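Local coordinates for protein probable fatty acyl-CoA transferase Rv3272 (Mycobacterium tuberculosis, PDB 5YX6) that probably acts as a family III CoA transferase in fatty acid metabolism, binding fatty acyl-CoAs of varying chain length, palmitoyl-CoA most tightly, at residues P105-P115 against L125-Y133. Sequence-based numbering, arbitrary orientation.
Sequences PGTMEKLGLGP and LIYARLTAY
Tyr127 and Arg129, two residues apart on strand 126-131 of the parallel Rossmann-type sheet, both send their side chains across to the short helix 107-110 and the turn after it, part of the crossover from strand 98-101. The Tyr127 ring extends with CG anti to the backbone N (chi1 -157°), which carries its hydroxyl to the turn: Tyr127 OH donates to Leu113 O at 2.7 Å, in the carbonyl plane and on a lone pair. Pro115 lies over one face of this ring, its CD 3.9 Å from the Tyr127 centroid in a CH-pi contact, while Met108 brings CE to 3.4 Å from Tyr127 OH. Beyond helix 107-110, Gly112 takes positive phi in a Schellman motif, with Leu113 N bonded back to Met108 O.

Arg129 bends at chi3 (72°) and presents its guanidinium end-on to Glu109. In a two-bond salt bridge, Arg129 NH1 donates to Glu109 OE1 at 3.0 Å and Arg129 NH2 to Glu109 OE2 at 2.9 Å. Both oxygens stay close to the guanidinium plane, yet the carboxylate is turned 38° from it, and NH2 meets OE2 from above the carboxylate plane. Glu101 OE1 takes Arg129 NE in a second salt bridge, which should help fix the rotation of the group. Pro115 CD packs over a guanidinium face, and a water accepts from both Arg129 NH1 and Met108 N, 3.1 Å from the latter.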
loop_
_atom_site.group_PDB
_atom_site.type_symbol
_atom_site.label_atom_id
_atom_site.label_comp_id
_atom_site.label_asym_id
_atom_site.label_seq_id
_atom_site.Cartn_x
_atom_site.Cartn_y
_atom_site.Cartn_z
ATOM N N PRO A 105 -14.280 11.321 -12.951
ATOM C CA PRO A 105 -13.811 12.148 -14.072
ATOM C C PRO A 105 -14.867 13.077 -14.651
ATOM O O PRO A 105 -16.012 12.665 -14.805
ATOM C CB PRO A 105 -13.388 11.110 -15.110
ATOM C CG PRO A 105 -12.924 9.953 -14.286
ATOM C CD PRO A 105 -13.779 9.936 -13.047
ATOM N N GLY A 106 -14.471 14.315 -14.951
ATOM C CA GLY A 106 -15.344 15.295 -15.578
ATOM C C GLY A 106 -16.113 16.221 -14.647
ATOM O O GLY A 106 -16.566 17.299 -15.055
ATOM N N THR A 107 -16.257 15.802 -13.395
ATOM C CA THR A 107 -17.023 16.554 -12.410
ATOM C C THR A 107 -16.518 17.980 -12.181
ATOM O O THR A 107 -17.253 18.941 -12.415
ATOM C CB THR A 107 -17.020 15.821 -11.070
ATOM O OG1 THR A 107 -17.538 14.500 -11.256
ATOM C CG2 THR A 107 -17.868 16.562 -10.054
ATOM N N MET A 108 -15.257 18.111 -11.766
ATOM C CA MET A 108 -14.675 19.411 -11.426
ATOM C C MET A 108 -14.711 20.363 -12.598
ATOM O O MET A 108 -14.822 21.580 -12.428
ATOM C CB MET A 108 -13.232 19.250 -10.949
ATOM C CG MET A 108 -13.104 18.610 -9.597
ATOM S SD MET A 108 -13.697 19.588 -8.186
ATOM C CE MET A 108 -12.218 20.512 -7.745
ATOM N N GLU A 109 -14.581 19.804 -13.791
ATOM C CA GLU A 109 -14.660 20.596 -15.002
ATOM C C GLU A 109 -16.061 21.198 -15.156
ATOM O O GLU A 109 -16.197 22.394 -15.430
ATOM C CB GLU A 109 -14.274 19.739 -16.209
ATOM C CG GLU A 109 -12.767 19.504 -16.297
ATOM C CD GLU A 109 -12.322 18.209 -15.622
ATOM O OE1 GLU A 109 -12.991 17.754 -14.664
ATOM O OE2 GLU A 109 -11.291 17.648 -16.048
ATOM N N LYS A 110 -17.094 20.378 -14.952
ATOM C CA LYS A 110 -18.483 20.841 -15.046
ATOM C C LYS A 110 -18.789 21.911 -13.994
ATOM O O LYS A 110 -19.650 22.770 -14.194
ATOM C CB LYS A 110 -19.460 19.668 -14.901
ATOM N N LEU A 111 -18.073 21.864 -12.876
ATOM C CA LEU A 111 -18.267 22.846 -11.817
ATOM C C LEU A 111 -17.446 24.106 -12.065
ATOM O O LEU A 111 -17.568 25.089 -11.331
ATOM C CB LEU A 111 -17.903 22.249 -10.460
ATOM C CG LEU A 111 -18.754 21.065 -9.993
ATOM C CD1 LEU A 111 -18.190 20.504 -8.693
ATOM C CD2 LEU A 111 -20.226 21.441 -9.844
ATOM N N GLY A 112 -16.620 24.078 -13.107
ATOM C CA GLY A 112 -15.740 25.198 -13.401
ATOM C C GLY A 112 -14.528 25.308 -12.489
ATOM O O GLY A 112 -13.946 26.384 -12.328
ATOM N N LEU A 113 -14.145 24.182 -11.899
ATOM C CA LEU A 113 -13.020 24.122 -10.973
ATOM C C LEU A 113 -11.979 23.112 -11.448
ATOM O O LEU A 113 -11.312 22.467 -10.636
ATOM C CB LEU A 113 -13.505 23.756 -9.565
ATOM C CG LEU A 113 -14.482 24.709 -8.872
ATOM C CD1 LEU A 113 -14.983 24.093 -7.581
ATOM C CD2 LEU A 113 -13.810 26.041 -8.596
ATOM N N GLY A 114 -11.864 22.946 -12.761
ATOM C CA GLY A 114 -10.922 21.991 -13.310
ATOM C C GLY A 114 -9.501 22.518 -13.215
ATOM O O GLY A 114 -9.292 23.669 -12.833
ATOM N N PRO A 115 -8.512 21.673 -13.534
ATOM C CA PRO A 115 -7.119 22.125 -13.473
ATOM C C PRO A 115 -6.877 23.395 -14.294
ATOM O O PRO A 115 -6.205 24.295 -13.800
ATOM C CB PRO A 115 -6.328 20.928 -14.028
ATOM C CG PRO A 115 -7.342 20.007 -14.627
ATOM C CD PRO A 115 -8.612 20.249 -13.883
ATOM N N LEU A 125 -0.129 26.586 -8.452
ATOM C CA LEU A 125 -1.049 25.585 -7.928
ATOM C C LEU A 125 -0.779 24.174 -8.449
ATOM O O LEU A 125 -0.734 23.927 -9.653
ATOM C CB LEU A 125 -2.492 25.975 -8.239
ATOM C CG LEU A 125 -3.527 25.036 -7.626
ATOM C CD1 LEU A 125 -3.444 25.095 -6.114
ATOM C CD2 LEU A 125 -4.909 25.417 -8.098
ATOM N N ILE A 126 -0.605 23.254 -7.511
ATOM C CA ILE A 126 -0.501 21.842 -7.816
ATOM C C ILE A 126 -1.897 21.228 -7.745
ATOM O O ILE A 126 -2.657 21.489 -6.809
ATOM C CB ILE A 126 0.481 21.156 -6.854
ATOM C CG1 ILE A 126 1.897 21.620 -7.186
ATOM C CG2 ILE A 126 0.376 19.638 -6.937
ATOM C CD1 ILE A 126 2.846 21.570 -6.040
ATOM N N TYR A 127 -2.251 20.464 -8.770
ATOM C CA TYR A 127 -3.587 19.889 -8.888
ATOM C C TYR A 127 -3.510 18.364 -8.872
ATOM O O TYR A 127 -2.879 17.778 -9.736
ATOM C CB TYR A 127 -4.249 20.377 -10.177
ATOM C CG TYR A 127 -5.755 20.327 -10.191
ATOM C CD1 TYR A 127 -6.433 19.124 -10.358
ATOM C CD2 TYR A 127 -6.502 21.490 -10.071
ATOM C CE1 TYR A 127 -7.816 19.084 -10.387
ATOM C CE2 TYR A 127 -7.880 21.461 -10.095
ATOM C CZ TYR A 127 -8.533 20.259 -10.255
ATOM O OH TYR A 127 -9.911 20.237 -10.284
ATOM N N ALA A 128 -4.136 17.725 -7.890
ATOM C CA ALA A 128 -4.019 16.277 -7.742
ATOM C C ALA A 128 -5.367 15.554 -7.830
ATOM O O ALA A 128 -6.297 15.890 -7.103
ATOM C CB ALA A 128 -3.321 15.945 -6.419
ATOM N N ARG A 129 -5.461 14.561 -8.714
ATOM C CA ARG A 129 -6.704 13.815 -8.941
ATOM C C ARG A 129 -6.600 12.333 -8.575
ATOM O O ARG A 129 -5.715 11.621 -9.053
ATOM C CB ARG A 129 -7.142 13.953 -10.397
ATOM C CG ARG A 129 -6.875 15.339 -10.952
ATOM C CD ARG A 129 -7.532 15.573 -12.292
ATOM N NE ARG A 129 -8.978 15.720 -12.178
ATOM C CZ ARG A 129 -9.749 16.199 -13.143
ATOM N NH1 ARG A 129 -11.058 16.306 -12.959
ATOM N NH2 ARG A 129 -9.203 16.587 -14.288
ATOM N N LEU A 130 -7.505 11.883 -7.712
ATOM C CA LEU A 130 -7.608 10.471 -7.351
ATOM C C LEU A 130 -8.894 9.864 -7.911
ATOM O O LEU A 130 -9.984 10.343 -7.614
ATOM C CB LEU A 130 -7.551 10.306 -5.835
ATOM C CG LEU A 130 -7.699 8.886 -5.287
ATOM C CD1 LEU A 130 -6.617 7.986 -5.828
ATOM C CD2 LEU A 130 -7.640 8.913 -3.768
ATOM N N THR A 131 -8.777 8.845 -8.758
ATOM C CA THR A 131 -9.973 8.181 -9.280
ATOM C C THR A 131 -9.933 6.678 -8.996
ATOM O O THR A 131 -8.917 6.158 -8.539
ATOM C CB THR A 131 -10.143 8.396 -10.804
ATOM O OG1 THR A 131 -9.111 7.699 -11.510
ATOM C CG2 THR A 131 -10.107 9.875 -11.152
ATOM N N ALA A 132 -11.040 5.986 -9.258
ATOM C CA ALA A 132 -11.079 4.531 -9.109
ATOM C C ALA A 132 -10.340 3.816 -10.235
ATOM O O ALA A 132 -9.524 2.932 -9.982
ATOM C CB ALA A 132 -12.521 4.039 -9.039
ATOM N N TYR A 133 -10.623 4.205 -11.474
ATOM C CA TYR A 133 -10.148 3.452 -12.630
ATOM C C TYR A 133 -9.352 4.262 -13.658
ATOM O O TYR A 133 -8.938 3.714 -14.679
ATOM C CB TYR A 133 -11.326 2.795 -13.338
ATOM C CG TYR A 133 -12.087 1.797 -12.500
ATOM C CD1 TYR A 133 -11.574 0.532 -12.251
ATOM C CD2 TYR A 133 -13.329 2.115 -11.971
ATOM C CE1 TYR A 133 -12.283 -0.388 -11.486
ATOM C CE2 TYR A 133 -14.049 1.201 -11.210
ATOM C CZ TYR A 133 -13.523 -0.042 -10.970
ATOM O OH TYR A 133 -14.239 -0.939 -10.208
HETATM O O HOH W 1 -13.482 15.672 -11.236
#